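Local coordinates for protein lipase aflb (Neosartorya fumigata, PDB 6IDY) that probably hydrolyses the ester bonds of lipids, as a fungal lipase of the alpha/beta-hydrolase type, at residues P79-M84 / G413-A418; P127-G132 / A215-S220; D262-V267 / E293-L298; T266-R269 / C273-L276. One frame throughout, in Å; residues are numbered along the deposited sequence.

Contact 1 of 4, residues P79-M84 / G413-A418; sequences PDFLKM and GLLLIA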
loop_
_atom_site.group_PDB
_atom_site.type_symbol
_atom_site.label_atom_id
_atom_site.label_comp_id
_atom_site.label_asym_id
_atom_site.label_seq_id
_atom_site.Cartn_x
_atom_site.Cartn_y
_atom_site.Cartn_z
ATOM N N PRO A 79 1.288 -18.667 -3.065
ATOM C CA PRO A 79 1.794 -18.851 -1.691
ATOM C C PRO A 79 1.131 -17.881 -0.706
ATOM O O PRO A 79 0.309 -17.053 -1.114
ATOM C CB PRO A 79 3.281 -18.521 -1.842
ATOM C CG PRO A 79 3.300 -17.452 -2.916
ATOM C CD PRO A 79 2.242 -17.893 -3.894
ATOM N N ASP A 80 1.490 -17.966 0.583
ATOM C CA ASP A 80 1.016 -16.988 1.560
ATOM C C ASP A 80 2.159 -15.976 1.752
ATOM O O ASP A 80 3.174 -16.089 1.054
ATOM C CB ASP A 80 0.557 -17.651 2.874
ATOM C CG ASP A 80 1.585 -18.455 3.656
ATOM O OD1 ASP A 80 2.764 -18.496 3.236
ATOM O OD2 ASP A 80 1.212 -19.032 4.697
ATOM N N PHE A 81 2.009 -14.998 2.661
ATOM C CA PHE A 81 3.023 -13.975 2.906
ATOM C C PHE A 81 4.395 -14.549 3.271
ATOM O O PHE A 81 5.390 -14.155 2.657
ATOM C CB PHE A 81 2.555 -12.953 3.965
ATOM C CG PHE A 81 3.636 -12.009 4.463
ATOM C CD1 PHE A 81 4.185 -11.045 3.621
ATOM C CD2 PHE A 81 4.078 -12.065 5.780
ATOM C CE1 PHE A 81 5.165 -10.165 4.086
ATOM C CE2 PHE A 81 5.056 -11.181 6.244
ATOM C CZ PHE A 81 5.596 -10.242 5.394
ATOM N N LEU A 82 4.441 -15.469 4.261
ATOM C CA LEU A 82 5.682 -16.073 4.734
ATOM C C LEU A 82 6.402 -16.891 3.648
ATOM O O LEU A 82 7.620 -16.758 3.507
ATOM C CB LEU A 82 5.471 -16.901 6.027
ATOM C CG LEU A 82 4.977 -16.144 7.280
ATOM C CD1 LEU A 82 4.683 -17.115 8.419
ATOM C CD2 LEU A 82 5.989 -15.098 7.750
ATOM N N LYS A 83 5.649 -17.694 2.857
ATOM C CA LYS A 83 6.240 -18.486 1.773
ATOM C C LYS A 83 6.784 -17.577 0.687
ATOM O O LYS A 83 7.919 -17.771 0.259
ATOM C CB LYS A 83 5.260 -19.521 1.192
ATOM C CG LYS A 83 5.921 -20.442 0.163
ATOM C CD LYS A 83 4.973 -21.488 -0.394
ATOM C CE LYS A 83 5.640 -22.290 -1.486
ATOM N NZ LYS A 83 4.725 -23.299 -2.079
ATOM N N MET A 84 5.998 -16.568 0.272
ATOM C CA MET A 84 6.411 -15.593 -0.740
ATOM C C MET A 84 7.731 -14.913 -0.323
ATOM O O MET A 84 8.679 -14.918 -1.101
ATOM C CB MET A 84 5.301 -14.554 -0.989
ATOM C CG MET A 84 5.570 -13.644 -2.174
ATOM S SD MET A 84 5.464 -14.487 -3.760
ATOM C CE MET A 84 6.432 -13.420 -4.777
ATOM N N GLY A 413 11.097 -6.810 -3.248
ATOM C CA GLY A 413 11.973 -6.737 -2.083
ATOM C C GLY A 413 11.344 -6.111 -0.848
ATOM O O GLY A 413 11.870 -6.286 0.251
ATOM N N LEU A 414 10.206 -5.390 -1.012
ATOM C CA LEU A 414 9.449 -4.746 0.073
ATOM C C LEU A 414 8.946 -5.736 1.121
ATOM O O LEU A 414 8.760 -5.357 2.281
ATOM C CB LEU A 414 8.246 -3.965 -0.477
ATOM C CG LEU A 414 8.523 -2.796 -1.408
ATOM C CD1 LEU A 414 7.210 -2.253 -1.974
ATOM C CD2 LEU A 414 9.352 -1.712 -0.720
ATOM N N LEU A 415 8.699 -6.991 0.705
ATOM C CA LEU A 415 8.235 -8.068 1.575
ATOM C C LEU A 415 9.230 -8.348 2.683
ATOM O O LEU A 415 8.827 -8.748 3.775
ATOM C CB LEU A 415 7.974 -9.347 0.767
ATOM C CG LEU A 415 6.801 -9.296 -0.214
ATOM C CD1 LEU A 415 6.788 -10.520 -1.071
ATOM C CD2 LEU A 415 5.468 -9.135 0.501
ATOM N N LEU A 416 10.528 -8.109 2.408
ATOM C CA LEU A 416 11.612 -8.297 3.374
ATOM C C LEU A 416 11.524 -7.251 4.480
ATOM O O LEU A 416 11.734 -7.569 5.648
ATOM C CB LEU A 416 12.979 -8.263 2.678
ATOM C CG LEU A 416 13.171 -9.228 1.493
ATOM C CD1 LEU A 416 14.455 -8.911 0.746
ATOM C CD2 LEU A 416 13.177 -10.696 1.951
ATOM N N ILE A 417 11.165 -6.013 4.120
ATOM C CA ILE A 417 10.966 -4.931 5.086
ATOM C C ILE A 417 9.689 -5.221 5.892
ATOM O O ILE A 417 9.706 -5.132 7.126
ATOM C CB ILE A 417 10.931 -3.542 4.390
ATOM C CG1 ILE A 417 12.316 -3.186 3.823
ATOM C CG2 ILE A 417 10.431 -2.459 5.357
ATOM C CD1 ILE A 417 12.314 -2.009 2.860
ATOM N N ALA A 418 8.602 -5.609 5.186
ATOM C CA ALA A 418 7.323 -5.940 5.817
ATOM C C ALA A 418 7.498 -7.019 6.896
ATOM O O ALA A 418 6.965 -6.856 7.995
ATOM C CB ALA A 418 6.295 -6.361 4.774
#
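Phe81 and Leu415 mark the closest passage of the two backbones, with 8.0 Å between their CA atoms; one stands in the first turn of helix 81-90, the other near the start of helix 414-424. Asp80 is the N-cap of the first helix. Its OD1 accepts from Lys83 N at 3.0 Å, the N-H pointing at the oxygen at 161°, and Met84 N closes the first turn onto Asp80 O. The gap is filled mainly by aliphatic and aromatic carbon of side chains, with Leu415 O also near the ring. Phe81 has its CG anti to the backbone N (chi1 169°), which carries the ring across to the second helix. There Leu415 CD2 meets the ring at its edge, in the ring plane, 3.7 Å from Phe81 CE1, as the two side chains run past one another in opposite senses. Phe81 CZ goes one helical turn further and reaches Ala418 CB at 4.0 Å, the small methyl letting the ring lie close to the helix. The other branch of the leucine faces elsewhere: Leu415 CD1 touches Met84 CG at 3.5 Å. Because Met84 bends at its second torsion (chi2 70°), its sulfur and terminal methyl turn off from this touching point. Across this contact Leu415 gives one methyl to the ring edge and the other to the methionine methylene. Around this buried junction Leu415 also packs on Thr85 and Ile88 of helix 81-90, while helix 96-103 receives Leu416 and Ile417, and helix 173-178 receives Leu414 and Ile417.

Contact 2 of 4, residues P127-G132 / A215-S220; sequences PVKAPG and AINYIS
Lys129 lays its side chain over the amide of Asn217, and this one pair makes nearly the whole contact between loop 127-132, in the connection between helices 96-103 and 140-145, and helix 205-223. The tight part is apolar on the lysine side: Lys129 CD sits 3.5 Å from Asn217 CG and almost equally far from its OD1 and ND2, so the methylene rests on the flat of the amide. The lysine chain is extended throughout, and with its CG anti to the backbone N (chi1 -172°) it spans to the helix. Beyond CD the fit is looser. Lys129 NZ gives a hydrogen bond of 3.3 Å to Asn217 OD1, but from above the carbonyl plane, 67° out of it, away from any lone pair. A water fills in beside it, accepting from Lys129 NZ at 2.8 Å and donating to the backbone Asn217 O at 2.7 Å. The amide's other end, Asn217 ND2, is hydrogen-bonded to Ser248 OG, which helps fix how the amide is rotated. The ammonium thus meets neutral oxygens, directly and through water, and the attraction is probably that of a charge for dipoles, with no carboxylate from either segment to neutralise it.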
loop_
_atom_site.group_PDB
_atom_site.type_symbol
_atom_site.label_atom_id
_atom_site.label_comp_id
_atom_site.label_asym_id
_atom_site.label_seq_id
_atom_site.Cartn_x
_atom_site.Cartn_y
_atom_site.Cartn_z
ATOM N N PRO A 127 -8.122 21.634 15.327
ATOM C CA PRO A 127 -8.551 20.234 15.550
ATOM C C PRO A 127 -9.731 19.752 14.697
ATOM O O PRO A 127 -9.880 18.545 14.524
ATOM C CB PRO A 127 -8.857 20.202 17.053
ATOM C CG PRO A 127 -9.282 21.608 17.375
ATOM C CD PRO A 127 -8.452 22.494 16.484
ATOM N N VAL A 128 -10.566 20.669 14.176
ATOM C CA VAL A 128 -11.750 20.300 13.388
ATOM C C VAL A 128 -11.874 21.216 12.160
ATOM O O VAL A 128 -12.152 22.407 12.321
ATOM C CB VAL A 128 -13.064 20.337 14.241
ATOM C CG1 VAL A 128 -14.265 19.851 13.433
ATOM C CG2 VAL A 128 -12.941 19.543 15.544
ATOM N N LYS A 129 -11.724 20.655 10.938
ATOM C CA LYS A 129 -11.880 21.450 9.715
ATOM C C LYS A 129 -13.353 21.852 9.538
ATOM O O LYS A 129 -13.650 23.024 9.313
ATOM C CB LYS A 129 -11.378 20.697 8.468
ATOM C CG LYS A 129 -11.363 21.593 7.229
ATOM C CD LYS A 129 -11.056 20.843 5.960
ATOM C CE LYS A 129 -11.153 21.733 4.749
ATOM N NZ LYS A 129 -10.803 20.996 3.507
ATOM N N ALA A 130 -14.269 20.881 9.644
ATOM C CA ALA A 130 -15.686 21.164 9.479
ATOM C C ALA A 130 -16.527 20.374 10.464
ATOM O O ALA A 130 -16.156 19.241 10.777
ATOM C CB ALA A 130 -16.117 20.858 8.046
ATOM N N PRO A 131 -17.675 20.917 10.954
ATOM C CA PRO A 131 -18.531 20.118 11.852
ATOM C C PRO A 131 -18.918 18.795 11.194
ATOM O O PRO A 131 -19.233 18.763 10.001
ATOM C CB PRO A 131 -19.754 21.021 12.082
ATOM C CG PRO A 131 -19.273 22.403 11.774
ATOM C CD PRO A 131 -18.284 22.236 10.667
ATOM N N GLY A 132 -18.811 17.714 11.959
ATOM C CA GLY A 132 -19.091 16.364 11.480
ATOM C C GLY A 132 -17.845 15.514 11.348
ATOM O O GLY A 132 -17.943 14.289 11.270
ATOM N N ALA A 215 -3.419 14.508 6.093
ATOM C CA ALA A 215 -2.633 14.701 4.863
ATOM C C ALA A 215 -3.504 15.256 3.745
ATOM O O ALA A 215 -3.089 16.188 3.062
ATOM C CB ALA A 215 -1.973 13.399 4.427
ATOM N N ILE A 216 -4.738 14.734 3.602
ATOM C CA ILE A 216 -5.678 15.227 2.596
ATOM C C ILE A 216 -5.955 16.719 2.787
ATOM O O ILE A 216 -5.699 17.507 1.876
ATOM C CB ILE A 216 -6.977 14.380 2.529
ATOM C CG1 ILE A 216 -6.697 12.963 1.950
ATOM C CG2 ILE A 216 -8.024 15.105 1.684
ATOM C CD1 ILE A 216 -7.863 11.925 2.183
ATOM N N ASN A 217 -6.443 17.102 3.980
ATOM C CA ASN A 217 -6.782 18.489 4.296
ATOM C C ASN A 217 -5.575 19.415 4.315
ATOM O O ASN A 217 -5.695 20.568 3.899
ATOM C CB ASN A 217 -7.585 18.569 5.589
ATOM C CG ASN A 217 -9.004 18.080 5.420
ATOM O OD1 ASN A 217 -9.562 18.060 4.312
ATOM N ND2 ASN A 217 -9.632 17.699 6.517
ATOM N N TYR A 218 -4.402 18.898 4.715
ATOM C CA TYR A 218 -3.176 19.689 4.740
ATOM C C TYR A 218 -2.637 19.954 3.332
ATOM O O TYR A 218 -2.278 21.093 3.025
ATOM C CB TYR A 218 -2.105 19.054 5.655
ATOM C CG TYR A 218 -0.778 19.782 5.619
ATOM C CD1 TYR A 218 -0.542 20.883 6.436
ATOM C CD2 TYR A 218 0.224 19.398 4.735
ATOM C CE1 TYR A 218 0.664 21.583 6.375
ATOM C CE2 TYR A 218 1.431 20.087 4.665
ATOM C CZ TYR A 218 1.650 21.175 5.490
ATOM O OH TYR A 218 2.848 21.833 5.414
ATOM N N ILE A 219 -2.539 18.905 2.501
ATOM C CA ILE A 219 -2.013 19.046 1.143
ATOM C C ILE A 219 -2.966 19.899 0.304
ATOM O O ILE A 219 -2.501 20.758 -0.445
ATOM C CB ILE A 219 -1.628 17.680 0.509
ATOM C CG1 ILE A 219 -0.457 17.003 1.290
ATOM C CG2 ILE A 219 -1.325 17.781 -0.994
ATOM C CD1 ILE A 219 0.957 17.699 1.259
ATOM N N SER A 220 -4.287 19.740 0.506
ATOM C CA SER A 220 -5.269 20.563 -0.204
ATOM C C SER A 220 -5.127 22.047 0.177
ATOM O O SER A 220 -5.191 22.904 -0.708
ATOM C CB SER A 220 -6.688 20.074 0.067
ATOM O OG SER A 220 -7.637 20.835 -0.661
HETATM O O HOH W 1 -8.083 21.734 3.450
#

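Contact 3 of 4, residues D262-V267 / E293-L298; sequences DFHGTV and EFIRTL
The imidazole of His264 meets Ile295 obliquely, neither squarely over a face nor at an edge: Ile295 CG2 lies 3.6 Å from His264 ND1. The same ring is stacked with Trp290, so an indole and an aliphatic branch together frame it. This packs the turn after strand 253-259 on helix 293-299, where Leu237 of helix 235-245 also meets Ile295. The other branch of Ile295 goes to the backbone. With CG1 anti to its carbonyl carbon (chi1 -67°), CD1 is put against the type I beta turn from Asp262 to Gly265, 3.8 Å from Gly265 N. Gly265 N is already used, closing the turn onto Asp262 O at 2.8 Å, and Gly265 itself has a positive phi of 69°; having no side chain, it allows the isoleucine to approach. On the exposed side of the helix Glu293 and Arg296 form a salt bridge, Arg296 NH2 to Glu293 OE2 at 2.8 Å, met from above the carboxylate plane. Glu293 O holds two bonds from Thr297, from its N and its OG1, on opposite faces of the carbonyl. Polar groups of the turn find partners elsewhere: Asp262 OD2 with Gln288 NE2, Phe263 O with Arg299 NH1, and His264 N with Ser330 OG. Between the segments themselves the chemistry is van der Waals packing, a branched side chain wedged against a turn that closes its own bond and pairs several other polar groups outside the two segments.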
loop_
_atom_site.group_PDB
_atom_site.type_symbol
_atom_site.label_atom_id
_atom_site.label_comp_id
_atom_site.label_asym_id
_atom_site.label_seq_id
_atom_site.Cartn_x
_atom_site.Cartn_y
_atom_site.Cartn_z
ATOM N N ASP A 262 -7.906 -3.959 0.409
ATOM C CA ASP A 262 -8.634 -4.993 1.137
ATOM C C ASP A 262 -9.792 -4.359 1.899
ATOM O O ASP A 262 -9.828 -4.380 3.130
ATOM C CB ASP A 262 -7.680 -5.821 2.023
ATOM C CG ASP A 262 -6.948 -5.058 3.106
ATOM O OD1 ASP A 262 -6.536 -3.900 2.849
ATOM O OD2 ASP A 262 -6.779 -5.616 4.206
ATOM N N PHE A 263 -10.764 -3.799 1.150
ATOM C CA PHE A 263 -11.936 -3.113 1.717
ATOM C C PHE A 263 -12.824 -4.008 2.562
ATOM O O PHE A 263 -13.647 -3.494 3.323
ATOM C CB PHE A 263 -12.759 -2.385 0.640
ATOM C CG PHE A 263 -12.024 -1.268 -0.056
ATOM C CD1 PHE A 263 -11.563 -0.165 0.656
ATOM C CD2 PHE A 263 -11.841 -1.288 -1.433
ATOM C CE1 PHE A 263 -10.895 0.877 0.006
ATOM C CE2 PHE A 263 -11.221 -0.219 -2.087
ATOM C CZ PHE A 263 -10.729 0.841 -1.362
ATOM N N HIS A 264 -12.641 -5.340 2.463
ATOM C CA HIS A 264 -13.364 -6.301 3.290
ATOM C C HIS A 264 -12.349 -7.156 4.055
ATOM O O HIS A 264 -12.703 -8.177 4.625
ATOM C CB HIS A 264 -14.297 -7.194 2.443
ATOM C CG HIS A 264 -15.506 -7.682 3.197
ATOM N ND1 HIS A 264 -15.403 -8.221 4.475
ATOM C CD2 HIS A 264 -16.801 -7.724 2.817
ATOM C CE1 HIS A 264 -16.635 -8.545 4.832
ATOM N NE2 HIS A 264 -17.510 -8.253 3.872
ATOM N N GLY A 265 -11.099 -6.719 4.079
ATOM C CA GLY A 265 -10.028 -7.469 4.719
ATOM C C GLY A 265 -9.709 -8.749 3.966
ATOM O O GLY A 265 -9.884 -8.830 2.745
ATOM N N THR A 266 -9.279 -9.776 4.696
ATOM C CA THR A 266 -8.899 -11.053 4.104
ATOM C C THR A 266 -9.210 -12.226 5.008
ATOM O O THR A 266 -9.235 -12.089 6.232
ATOM C CB THR A 266 -7.422 -11.025 3.657
ATOM O OG1 THR A 266 -7.113 -12.246 2.994
ATOM C CG2 THR A 266 -6.449 -10.800 4.806
ATOM N N VAL A 267 -9.429 -13.386 4.403
ATOM C CA VAL A 267 -9.695 -14.600 5.171
ATOM C C VAL A 267 -8.425 -15.377 5.411
ATOM O O VAL A 267 -7.442 -15.220 4.677
ATOM C CB VAL A 267 -10.767 -15.511 4.535
ATOM C CG1 VAL A 267 -12.109 -14.824 4.511
ATOM C CG2 VAL A 267 -10.359 -15.987 3.143
ATOM N N GLU A 293 -14.606 -6.536 13.794
ATOM C CA GLU A 293 -15.438 -5.409 14.186
ATOM C C GLU A 293 -14.982 -4.176 13.415
ATOM O O GLU A 293 -15.824 -3.385 13.014
ATOM C CB GLU A 293 -15.369 -5.165 15.700
ATOM C CG GLU A 293 -16.370 -6.004 16.479
ATOM C CD GLU A 293 -17.829 -5.718 16.168
ATOM O OE1 GLU A 293 -18.250 -4.543 16.283
ATOM O OE2 GLU A 293 -18.552 -6.672 15.802
ATOM N N PHE A 294 -13.659 -4.052 13.145
ATOM C CA PHE A 294 -13.111 -2.942 12.366
ATOM C C PHE A 294 -13.752 -2.859 10.972
ATOM O O PHE A 294 -14.268 -1.809 10.605
ATOM C CB PHE A 294 -11.572 -3.014 12.250
ATOM C CG PHE A 294 -11.059 -1.940 11.318
ATOM C CD1 PHE A 294 -10.977 -0.615 11.739
ATOM C CD2 PHE A 294 -10.800 -2.223 9.980
ATOM C CE1 PHE A 294 -10.593 0.390 10.854
ATOM C CE2 PHE A 294 -10.435 -1.212 9.091
ATOM C CZ PHE A 294 -10.361 0.090 9.528
ATOM N N ILE A 295 -13.671 -3.955 10.197
ATOM C CA ILE A 295 -14.203 -4.066 8.837
ATOM C C ILE A 295 -15.718 -3.835 8.819
ATOM O O ILE A 295 -16.194 -3.043 8.009
ATOM C CB ILE A 295 -13.762 -5.414 8.178
ATOM C CG1 ILE A 295 -12.222 -5.458 7.935
ATOM C CG2 ILE A 295 -14.549 -5.738 6.893
ATOM C CD1 ILE A 295 -11.622 -4.383 7.012
ATOM N N ARG A 296 -16.452 -4.496 9.729
ATOM C CA ARG A 296 -17.906 -4.363 9.871
ATOM C C ARG A 296 -18.296 -2.906 10.178
ATOM O O ARG A 296 -19.272 -2.407 9.610
ATOM C CB ARG A 296 -18.406 -5.304 10.973
ATOM C CG ARG A 296 -19.925 -5.378 11.142
ATOM C CD ARG A 296 -20.403 -6.749 11.616
ATOM N NE ARG A 296 -19.662 -7.247 12.781
ATOM C CZ ARG A 296 -18.730 -8.197 12.731
ATOM N NH1 ARG A 296 -18.409 -8.764 11.575
ATOM N NH2 ARG A 296 -18.105 -8.579 13.836
ATOM N N THR A 297 -17.525 -2.227 11.062
ATOM C CA THR A 297 -17.771 -0.821 11.421
ATOM C C THR A 297 -17.542 0.063 10.202
ATOM O O THR A 297 -18.363 0.927 9.927
ATOM C CB THR A 297 -16.901 -0.385 12.614
ATOM O OG1 THR A 297 -17.204 -1.222 13.729
ATOM C CG2 THR A 297 -17.126 1.078 13.004
ATOM N N LEU A 298 -16.432 -0.156 9.474
ATOM C CA LEU A 298 -16.112 0.632 8.288
ATOM C C LEU A 298 -17.178 0.491 7.216
ATOM O O LEU A 298 -17.634 1.501 6.685
ATOM C CB LEU A 298 -14.730 0.249 7.716
ATOM C CG LEU A 298 -14.352 0.907 6.364
ATOM C CD1 LEU A 298 -14.311 2.438 6.463
ATOM C CD2 LEU A 298 -13.050 0.361 5.839
#

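Contact 4 of 4, residues T266-R269 / C273-L276; sequences TVMR and CPWL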
loop_
_atom_site.group_PDB
_atom_site.type_symbol
_atom_site.label_atom_id
_atom_site.label_comp_id
_atom_site.label_asym_id
_atom_site.label_seq_id
_atom_site.Cartn_x
_atom_site.Cartn_y
_atom_site.Cartn_z
ATOM N N THR A 266 -9.279 -9.776 4.696
ATOM C CA THR A 266 -8.899 -11.053 4.104
ATOM C C THR A 266 -9.210 -12.226 5.008
ATOM O O THR A 266 -9.235 -12.089 6.232
ATOM C CB THR A 266 -7.422 -11.025 3.657
ATOM O OG1 THR A 266 -7.113 -12.246 2.994
ATOM C CG2 THR A 266 -6.449 -10.800 4.806
ATOM N N VAL A 267 -9.429 -13.386 4.403
ATOM C CA VAL A 267 -9.695 -14.600 5.171
ATOM C C VAL A 267 -8.425 -15.377 5.411
ATOM O O VAL A 267 -7.442 -15.220 4.677
ATOM C CB VAL A 267 -10.767 -15.511 4.535
ATOM C CG1 VAL A 267 -12.109 -14.824 4.511
ATOM C CG2 VAL A 267 -10.359 -15.987 3.143
ATOM N N MET A 268 -8.467 -16.239 6.430
ATOM C CA MET A 268 -7.387 -17.152 6.769
ATOM C C MET A 268 -8.037 -18.498 7.051
ATOM O O MET A 268 -9.093 -18.563 7.691
ATOM C CB MET A 268 -6.564 -16.647 7.979
ATOM C CG MET A 268 -5.809 -15.342 7.715
ATOM S SD MET A 268 -4.603 -15.441 6.361
ATOM C CE MET A 268 -3.180 -16.151 7.236
ATOM N N ARG A 269 -7.436 -19.561 6.522
ATOM C CA ARG A 269 -7.904 -20.927 6.683
ATOM C C ARG A 269 -7.869 -21.341 8.179
ATOM O O ARG A 269 -8.826 -21.944 8.673
ATOM C CB ARG A 269 -7.042 -21.835 5.801
ATOM C CG ARG A 269 -7.213 -23.321 6.024
ATOM C CD ARG A 269 -6.773 -24.108 4.814
ATOM N NE ARG A 269 -5.459 -23.694 4.318
ATOM C CZ ARG A 269 -4.299 -24.200 4.723
ATOM N NH1 ARG A 269 -4.266 -25.150 5.649
ATOM N NH2 ARG A 269 -3.163 -23.767 4.195
ATOM N N CYS A 273 -3.796 -14.597 12.349
ATOM C CA CYS A 273 -3.914 -13.284 11.729
ATOM C C CYS A 273 -3.479 -13.239 10.261
ATOM O O CYS A 273 -2.543 -13.943 9.888
ATOM C CB CYS A 273 -3.146 -12.249 12.548
ATOM S SG CYS A 273 -1.346 -12.455 12.488
ATOM N N PRO A 274 -4.029 -12.295 9.459
ATOM C CA PRO A 274 -3.487 -12.069 8.103
ATOM C C PRO A 274 -1.992 -11.707 8.175
ATOM O O PRO A 274 -1.518 -11.254 9.228
ATOM C CB PRO A 274 -4.280 -10.855 7.623
ATOM C CG PRO A 274 -5.562 -10.912 8.398
ATOM C CD PRO A 274 -5.136 -11.363 9.749
ATOM N N TRP A 275 -1.253 -11.917 7.065
ATOM C CA TRP A 275 0.195 -11.681 6.945
ATOM C C TRP A 275 1.014 -12.688 7.758
ATOM O O TRP A 275 1.476 -13.678 7.202
ATOM C CB TRP A 275 0.602 -10.228 7.303
ATOM C CG TRP A 275 0.037 -9.181 6.394
ATOM C CD1 TRP A 275 -1.241 -8.703 6.380
ATOM C CD2 TRP A 275 0.755 -8.445 5.395
ATOM N NE1 TRP A 275 -1.367 -7.722 5.424
ATOM C CE2 TRP A 275 -0.152 -7.534 4.813
ATOM C CE3 TRP A 275 2.083 -8.462 4.941
ATOM C CZ2 TRP A 275 0.214 -6.687 3.760
ATOM C CZ3 TRP A 275 2.452 -7.596 3.922
ATOM C CH2 TRP A 275 1.529 -6.708 3.356
ATOM N N LEU A 276 1.188 -12.435 9.074
ATOM C CA LEU A 276 2.012 -13.232 9.987
ATOM C C LEU A 276 1.509 -14.661 10.219
ATOM O O LEU A 276 2.327 -15.548 10.464
ATOM C CB LEU A 276 2.205 -12.487 11.327
ATOM C CG LEU A 276 3.259 -13.049 12.308
ATOM C CD1 LEU A 276 4.651 -13.100 11.676
ATOM C CD2 LEU A 276 3.286 -12.253 13.594
#
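Met268 and Pro274 bring the two loop segments to 6.5 Å between CA atoms, the chain having doubled back over the few residues between them. Pro274 takes contacts from two side chains of 266-269. Thr266 touches it with its methyl alone: Thr266 CG2 is 3.6 Å from Pro274 CB and hardly further from its CG. The threonine has OG1 anti to its backbone N (chi1 -176°), which leaves CG2 in the crowded position between N and the carbonyl carbon, facing the proline ring. Its hydroxyl turns elsewhere and is hydrogen-bonded with Gln322 N. Met268 comes along the backbone edge of the proline. Met268 CG lies 3.9 Å from Pro274 N. Bends at chi2 and chi3 then fold the chain so that Met268 CE ends 3.5 Å from Cys273 O. This folded methionine is partly exposed, whereas Thr266 and Pro274 are buried. Further along, Trp275 has a positive phi (70°), and Leu276 N reaches back to Pro274 O in a weak bond, the geometry of a classic gamma turn. Trp275 then points away from 266-269; its ring meets Phe81 edge-to-face and also touches Ser233, just after strand 227-232. Cys273 ties the segment by a disulfide to Cys281. Ser233 sits in an S-W-S-Q-G sequence that matches the nucleophile elbow of alpha/beta-hydrolase lipases, so Trp275 and this disulfide-bridged loop, which connects strand 253-259 to helix 283-287, probably lie beside the active site.

How the contacts relate
From the N terminus, 79-84 opens the widest loop, which closes only at 413-418, so contacts 2, 3 and 4 all nest inside contact 1. Contact 2 opens at 127-132 and closes on helix 205-223, before contacts 3 and 4 begin; it lies across the chain's centre from contact 1, their centres about 35 Å apart. Contacts 3 and 4 then leave from one stretch after strand 253-259, sharing Thr266 and Val267: contact 4 closes quickly at 273-276, contact 3 later at helix 293-299. Contact 4 touches contact 1, where Phe81 CD2 lies 3.4 Å from Trp275 O, joining this loop to the helices 81-90 and 414-424.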